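Local coordinates for protein restriction endonuclease UbaLAI (PDB 5O63) that cleaves DNA as a monomeric Type IIE restriction endonuclease, its N-terminal B3 domain binding the cognate DNA, at residues L29-S35 with H96-R102; L11-A15 with F69-K74. All blocks are in the same frame, centred on the assembly; numbering follows the deposited sequence. Where two conformers were deposited one is given.

Interaction 1 (L29-S35 with H96-R102). With nucleotides of chain D.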
# COMPACT_ATOMS: atom_id res chain seq x y z
N LEU A 29 -8.31 0.35 5.47
CA LEU A 29 -9.25 0.18 4.35
C LEU A 29 -10.66 0.57 4.79
O LEU A 29 -10.98 0.54 6.01
CB LEU A 29 -9.28 -1.26 3.82
CG LEU A 29 -7.89 -1.69 3.27
CD1 LEU A 29 -8.21 -3.04 2.53
CD2 LEU A 29 -7.29 -0.61 2.41
N THR A 30 -11.52 0.86 3.81
CA THR A 30 -12.97 0.96 4.09
C THR A 30 -13.62 -0.34 3.63
O THR A 30 -12.97 -1.09 2.81
CB THR A 30 -13.67 2.15 3.36
OG1 THR A 30 -13.86 1.85 1.96
CG2 THR A 30 -12.79 3.44 3.43
N PRO A 31 -14.82 -0.66 4.04
CA PRO A 31 -15.39 -1.97 3.76
C PRO A 31 -15.47 -2.22 2.26
O PRO A 31 -15.30 -3.42 1.83
CB PRO A 31 -16.79 -1.91 4.40
CG PRO A 31 -16.46 -1.07 5.72
CD PRO A 31 -15.57 0.02 5.14
N ASN A 32 -15.69 -1.18 1.46
CA ASN A 32 -15.79 -1.46 -0.01
C ASN A 32 -14.48 -1.89 -0.62
O ASN A 32 -14.52 -2.59 -1.66
CB ASN A 32 -16.26 -0.23 -0.78
CG ASN A 32 -17.02 -0.62 -2.06
OD1 ASN A 32 -17.97 -1.38 -1.99
ND2 ASN A 32 -16.54 -0.12 -3.19
N ASP A 33 -13.35 -1.50 -0.04
CA ASP A 33 -12.01 -1.85 -0.63
C ASP A 33 -11.78 -3.32 -0.58
O ASP A 33 -12.22 -3.99 0.34
CB ASP A 33 -10.93 -1.15 0.19
CG ASP A 33 -10.82 0.35 -0.03
OD1 ASP A 33 -11.08 0.89 -1.10
OD2 ASP A 33 -10.33 0.98 1.00
N ASP A 34 -11.03 -3.88 -1.58
CA ASP A 34 -10.60 -5.27 -1.51
C ASP A 34 -9.42 -5.39 -2.54
O ASP A 34 -8.90 -4.39 -2.98
CB ASP A 34 -11.74 -6.21 -1.78
CG ASP A 34 -12.41 -5.96 -3.13
OD1 ASP A 34 -11.75 -5.58 -4.12
OD2 ASP A 34 -13.68 -5.98 -3.16
N SER A 35 -9.07 -6.65 -2.85
CA SER A 35 -7.84 -6.90 -3.64
C SER A 35 -7.94 -6.45 -5.09
O SER A 35 -6.91 -6.26 -5.77
CB SER A 35 -7.53 -8.41 -3.61
OG SER A 35 -7.50 -8.88 -2.29
N HIS A 96 -2.71 -8.86 -2.92
CA HIS A 96 -2.84 -10.10 -2.15
C HIS A 96 -4.29 -10.40 -1.70
O HIS A 96 -5.04 -9.51 -1.27
CB HIS A 96 -1.90 -10.02 -0.93
CG HIS A 96 -1.65 -11.33 -0.29
ND1 HIS A 96 -2.62 -12.00 0.44
CD2 HIS A 96 -0.55 -12.12 -0.29
CE1 HIS A 96 -2.10 -13.13 0.90
NE2 HIS A 96 -0.83 -13.22 0.48
N GLY A 97 -4.72 -11.63 -1.92
CA GLY A 97 -6.10 -12.02 -1.62
C GLY A 97 -6.50 -11.95 -0.15
O GLY A 97 -7.71 -12.02 0.14
N LEU A 98 -5.55 -11.76 0.76
CA LEU A 98 -5.92 -11.59 2.17
C LEU A 98 -6.95 -10.46 2.25
O LEU A 98 -7.86 -10.49 3.08
CB LEU A 98 -4.70 -11.25 3.05
CG LEU A 98 -5.05 -11.04 4.54
CD1 LEU A 98 -5.90 -12.19 5.13
CD2 LEU A 98 -3.77 -10.90 5.35
N LEU A 99 -6.85 -9.47 1.36
CA LEU A 99 -7.74 -8.29 1.55
C LEU A 99 -9.20 -8.62 1.23
O LEU A 99 -10.11 -7.87 1.59
CB LEU A 99 -7.33 -7.12 0.67
CG LEU A 99 -5.99 -6.47 0.98
CD1 LEU A 99 -5.81 -5.33 -0.01
CD2 LEU A 99 -5.95 -6.02 2.43
N ASN A 100 -9.44 -9.75 0.55
CA ASN A 100 -10.82 -9.99 0.17
C ASN A 100 -11.72 -10.42 1.35
O ASN A 100 -12.96 -10.27 1.28
CB ASN A 100 -10.82 -11.04 -0.95
CG ASN A 100 -10.30 -10.48 -2.22
OD1 ASN A 100 -10.47 -9.27 -2.52
ND2 ASN A 100 -9.60 -11.33 -3.01
N GLU A 101 -11.13 -10.94 2.42
CA GLU A 101 -11.90 -11.44 3.53
C GLU A 101 -12.48 -10.28 4.32
O GLU A 101 -11.73 -9.51 4.86
CB GLU A 101 -11.03 -12.34 4.42
CG GLU A 101 -10.85 -13.76 3.83
CD GLU A 101 -12.05 -14.68 4.01
OE1 GLU A 101 -12.91 -14.40 4.87
OE2 GLU A 101 -12.11 -15.73 3.30
N ARG A 102 -13.80 -10.18 4.40
CA ARG A 102 -14.46 -8.98 4.96
C ARG A 102 -14.86 -9.04 6.45
O ARG A 102 -15.32 -8.03 6.98
CB ARG A 102 -15.75 -8.68 4.14
CG ARG A 102 -15.50 -8.25 2.70
CD ARG A 102 -14.55 -7.01 2.66
NE ARG A 102 -14.77 -6.10 1.52
CZ ARG A 102 -14.77 -6.43 0.21
NH1 ARG A 102 -14.55 -7.74 -0.22
NH2 ARG A 102 -15.02 -5.47 -0.69
P DC D 4 -17.64 2.31 2.47
OP1 DC D 4 -18.11 2.07 3.87
OP2 DC D 4 -16.43 1.50 1.97
O5' DC D 4 -18.79 2.01 1.43
C5' DC D 4 -20.13 2.63 1.67
C4' DC D 4 -21.08 2.24 0.58
O4' DC D 4 -20.64 2.80 -0.67
C3' DC D 4 -21.13 0.71 0.36
O3' DC D 4 -22.49 0.29 0.55
C2' DC D 4 -20.71 0.53 -1.10
C1' DC D 4 -21.02 1.94 -1.67
N1 DC D 4 -20.20 2.26 -2.84
C2 DC D 4 -20.79 2.22 -4.12
O2 DC D 4 -22.04 2.01 -4.24
N3 DC D 4 -20.00 2.47 -5.21
C4 DC D 4 -18.68 2.70 -5.06
N4 DC D 4 -17.96 2.89 -6.19
C5 DC D 4 -18.04 2.73 -3.75
C6 DC D 4 -18.83 2.48 -2.69
P DA D 5 -22.85 -1.29 0.62
OP1 DA D 5 -24.22 -1.38 1.25
OP2 DA D 5 -21.72 -2.08 1.18
O5' DA D 5 -22.95 -1.72 -0.91
C5' DA D 5 -23.96 -1.13 -1.73
C4' DA D 5 -23.76 -1.50 -3.17
O4' DA D 5 -22.54 -0.93 -3.64
C3' DA D 5 -23.59 -2.99 -3.44
O3' DA D 5 -24.88 -3.51 -3.78
C2' DA D 5 -22.59 -2.99 -4.65
C1' DA D 5 -22.32 -1.51 -4.89
N9 DA D 5 -20.94 -1.22 -5.30
C8 DA D 5 -19.84 -1.01 -4.49
N7 DA D 5 -18.75 -0.74 -5.16
C5 DA D 5 -19.16 -0.79 -6.49
C6 DA D 5 -18.46 -0.62 -7.71
N6 DA D 5 -17.14 -0.35 -7.80
N1 DA D 5 -19.19 -0.72 -8.87
C2 DA D 5 -20.49 -0.98 -8.77
N3 DA D 5 -21.27 -1.16 -7.69
C4 DA D 5 -20.53 -1.02 -6.56
P DC D 3 -13.15 7.10 2.94
OP1 DC D 3 -13.47 7.07 4.43
OP2 DC D 3 -11.82 6.59 2.42
O5' DC D 3 -14.30 6.34 2.17
C5' DC D 3 -15.63 6.66 2.48
C4' DC D 3 -16.57 5.97 1.55
O4' DC D 3 -16.41 6.48 0.21
C3' DC D 3 -16.37 4.47 1.43
O3' DC D 3 -17.31 3.87 2.34
C2' DC D 3 -16.71 4.20 -0.07
C1' DC D 3 -17.22 5.57 -0.54
N1 DC D 3 -17.08 5.81 -1.94
C2 DC D 3 -18.23 5.94 -2.72
O2 DC D 3 -19.35 5.93 -2.15
N3 DC D 3 -18.11 6.08 -4.08
C4 DC D 3 -16.90 6.06 -4.66
N4 DC D 3 -16.85 6.24 -5.98
C5 DC D 3 -15.68 5.89 -3.88
C6 DC D 3 -15.82 5.78 -2.53

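Interaction 2 (L11-A15 with F69-K74)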
# COMPACT_ATOMS: atom_id res chain seq x y z
N LEU A 11 11.64 -5.02 5.63
CA LEU A 11 10.87 -5.30 4.40
C LEU A 11 11.81 -5.22 3.18
O LEU A 11 11.77 -6.09 2.25
CB LEU A 11 9.70 -4.30 4.31
CG LEU A 11 8.69 -4.42 3.19
CD1 LEU A 11 8.31 -5.88 3.01
CD2 LEU A 11 7.49 -3.65 3.66
N VAL A 12 12.70 -4.22 3.17
CA VAL A 12 13.63 -4.09 2.03
C VAL A 12 14.61 -5.25 2.03
O VAL A 12 14.88 -5.89 0.99
CB VAL A 12 14.29 -2.71 2.03
CG1 VAL A 12 15.42 -2.65 1.09
CG2 VAL A 12 13.21 -1.65 1.70
N ARG A 13 15.17 -5.56 3.20
CA ARG A 13 16.10 -6.67 3.25
C ARG A 13 15.41 -7.99 2.82
O ARG A 13 16.10 -8.87 2.29
CB ARG A 13 16.71 -6.78 4.66
CG ARG A 13 15.86 -7.60 5.60
N SER A 14 14.07 -8.10 2.95
CA SER A 14 13.43 -9.38 2.65
C SER A 14 13.40 -9.55 1.13
O SER A 14 13.17 -10.65 0.63
CB SER A 14 12.01 -9.49 3.24
OG SER A 14 11.11 -8.56 2.70
N ALA A 15 13.60 -8.44 0.40
CA ALA A 15 13.68 -8.48 -1.07
C ALA A 15 15.14 -8.53 -1.56
O ALA A 15 15.43 -8.40 -2.74
CB ALA A 15 12.97 -7.27 -1.67
N PHE A 69 7.06 -5.53 -4.46
CA PHE A 69 7.42 -6.72 -3.72
C PHE A 69 6.35 -7.00 -2.68
O PHE A 69 6.06 -6.17 -1.82
CB PHE A 69 8.78 -6.55 -3.07
CG PHE A 69 9.25 -7.76 -2.37
CD1 PHE A 69 9.83 -8.83 -3.09
CD2 PHE A 69 9.12 -7.88 -1.02
CE1 PHE A 69 10.31 -9.94 -2.42
CE2 PHE A 69 9.61 -8.99 -0.35
CZ PHE A 69 10.20 -10.04 -1.06
N ASP A 70 5.72 -8.16 -2.79
CA ASP A 70 4.65 -8.54 -1.88
C ASP A 70 5.22 -9.19 -0.67
O ASP A 70 5.82 -10.27 -0.73
CB ASP A 70 3.67 -9.50 -2.58
CG ASP A 70 2.56 -9.88 -1.68
OD1 ASP A 70 2.70 -10.78 -0.85
OD2 ASP A 70 1.49 -9.28 -1.81
N SER A 71 5.13 -8.51 0.49
CA SER A 71 5.77 -9.00 1.68
C SER A 71 5.17 -10.30 2.17
O SER A 71 5.87 -11.11 2.72
CB SER A 71 5.66 -7.91 2.77
OG SER A 71 6.24 -8.34 4.02
N LEU A 72 3.87 -10.50 1.99
CA LEU A 72 3.26 -11.69 2.58
C LEU A 72 3.77 -12.96 1.84
O LEU A 72 4.12 -13.95 2.49
CB LEU A 72 1.73 -11.64 2.51
CG LEU A 72 1.10 -10.68 3.52
CD1 LEU A 72 -0.43 -10.72 3.24
CD2 LEU A 72 1.45 -11.23 4.86
N SER A 73 3.88 -12.86 0.52
CA SER A 73 4.42 -13.97 -0.28
C SER A 73 5.93 -13.98 -0.48
O SER A 73 6.48 -14.97 -1.00
CB SER A 73 3.73 -13.96 -1.66
OG SER A 73 4.11 -12.84 -2.47
N LYS A 74 6.61 -12.93 -0.04
CA LYS A 74 8.02 -12.68 -0.33
C LYS A 74 8.34 -12.95 -1.80
O LYS A 74 9.36 -13.60 -2.10
CB LYS A 74 8.94 -13.51 0.60
CG LYS A 74 8.81 -13.16 2.12
CD LYS A 74 8.99 -11.67 2.39
CE LYS A 74 8.95 -11.32 3.90
NZ LYS A 74 8.67 -9.85 4.21

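Interaction 1 (L29-S35 with H96-R102)
Asp34 and Asn100 bring the two backbones within 5.0 Å, CA to CA, where loop 29-35, which holds a type I beta turn from Thr30 to Asp33, passes the 3-10 turn 97-100. The loop touches DNA, consistent with a recognition arm of the B3 fold.

Arg102, its chain bent at chi2 (-56°), turns its guanidinium against the carbonyls of the beta turn. NE points almost straight at Pro31 O (2.7 Å, N-H...O 170°), which lies in the guanidinium plane, while NH2 makes a weak bond to Asn32 O and a salt bridge of 2.9 Å with Asp34 OD2, the carboxylate standing nearly perpendicular to the guanidinium. The other carboxylate oxygen, OD1, accepts the backbone N-H groups of Gly36, His38 and Gly39. With a leucine in place of Arg102, Pro31 O would lose its straight donor, Asp34 OD2 would probably be left without its cationic mate, and the turn would be freer to shift against the DNA.

Asn100 OD1 takes the N-H of Ser35 (3.0 Å), and in one of its two conformers Ser35 OG donates to His96 O from the face opposite Leu99 N. Leu29 CD1 meets Leu99 CD2 at 3.7 Å, the side chains crossing near a right angle.

The turn holds the phosphate of DC4 of chain D through Thr30 OG1 and Asn32 N, and meets a base where Asn32 ND2 bonds N7 of DA5 at 3.0 Å.

Interaction 2 (L11-A15 with F69-K74)
Ser14 OG is held between the two segments: it donates to Leu11 O, one helical turn back, at 2.6 Å, and receives a weak bond of 3.1 Å from Lys74 NZ across the contact. The hydroxyl lies between the backbone N and the carbonyl carbon (chi1 64°), from where it can bend back to the helix carbonyl while also meeting the lysine. Lys74 NZ has a second partner in Ser71 OG (2.9 Å), so in this conformer, one of two deposited, the ammonium spans the two serines; the bridge may therefore be only partly occupied.

Beside the polar link the packing is apolar, chiefly Ala15 on the Phe69 ring. Ala15 CB sits over the ring centre, 3.6 Å from the centroid and only 5° off the normal, a CH-pi contact. The ring also meets His76 edge-to-face. Leu11 CD1 presses on Ser71 CB at 3.3 Å, closer than two carbons normally pack; CG lies anti to the backbone N (chi1 -176°), and from there CD1 extends to the serine.

The turn that carries Ser71 and Lys74 is shaped by an Asx motif, Asp70 OD1 accepting the N-H of Ser73 at 2.8 Å. Altogether the C-terminal end of helix 3-14 packs against the C-terminal end of strand 62-70 and the turn that follows, consistent with one of the two helices that flank the open beta-barrel of the B3 fold.

Overall arrangement
Both interactions are partly buried joins between parts distant in sequence, but their chemistry follows their place in the fold. Interaction 1 ties two loops together beside the DNA, and is mostly hydrogen bonding to backbone groups, with one salt bridge; these position a turn that meets phosphate and base. Interaction 2 fixes helix 3-14 to the end of strand 62-70, its nearest atom about 10 Å from the nucleic acid, and relies on an aromatic face, a leucine methyl pressed on a serine and one weak polar bridge. Their centres lie 20 Å apart, yet they touch where His96 packs on Asp70 and Leu72, and Leu98 on Leu72. Strand 121-128 is common ground, taking side chains from both.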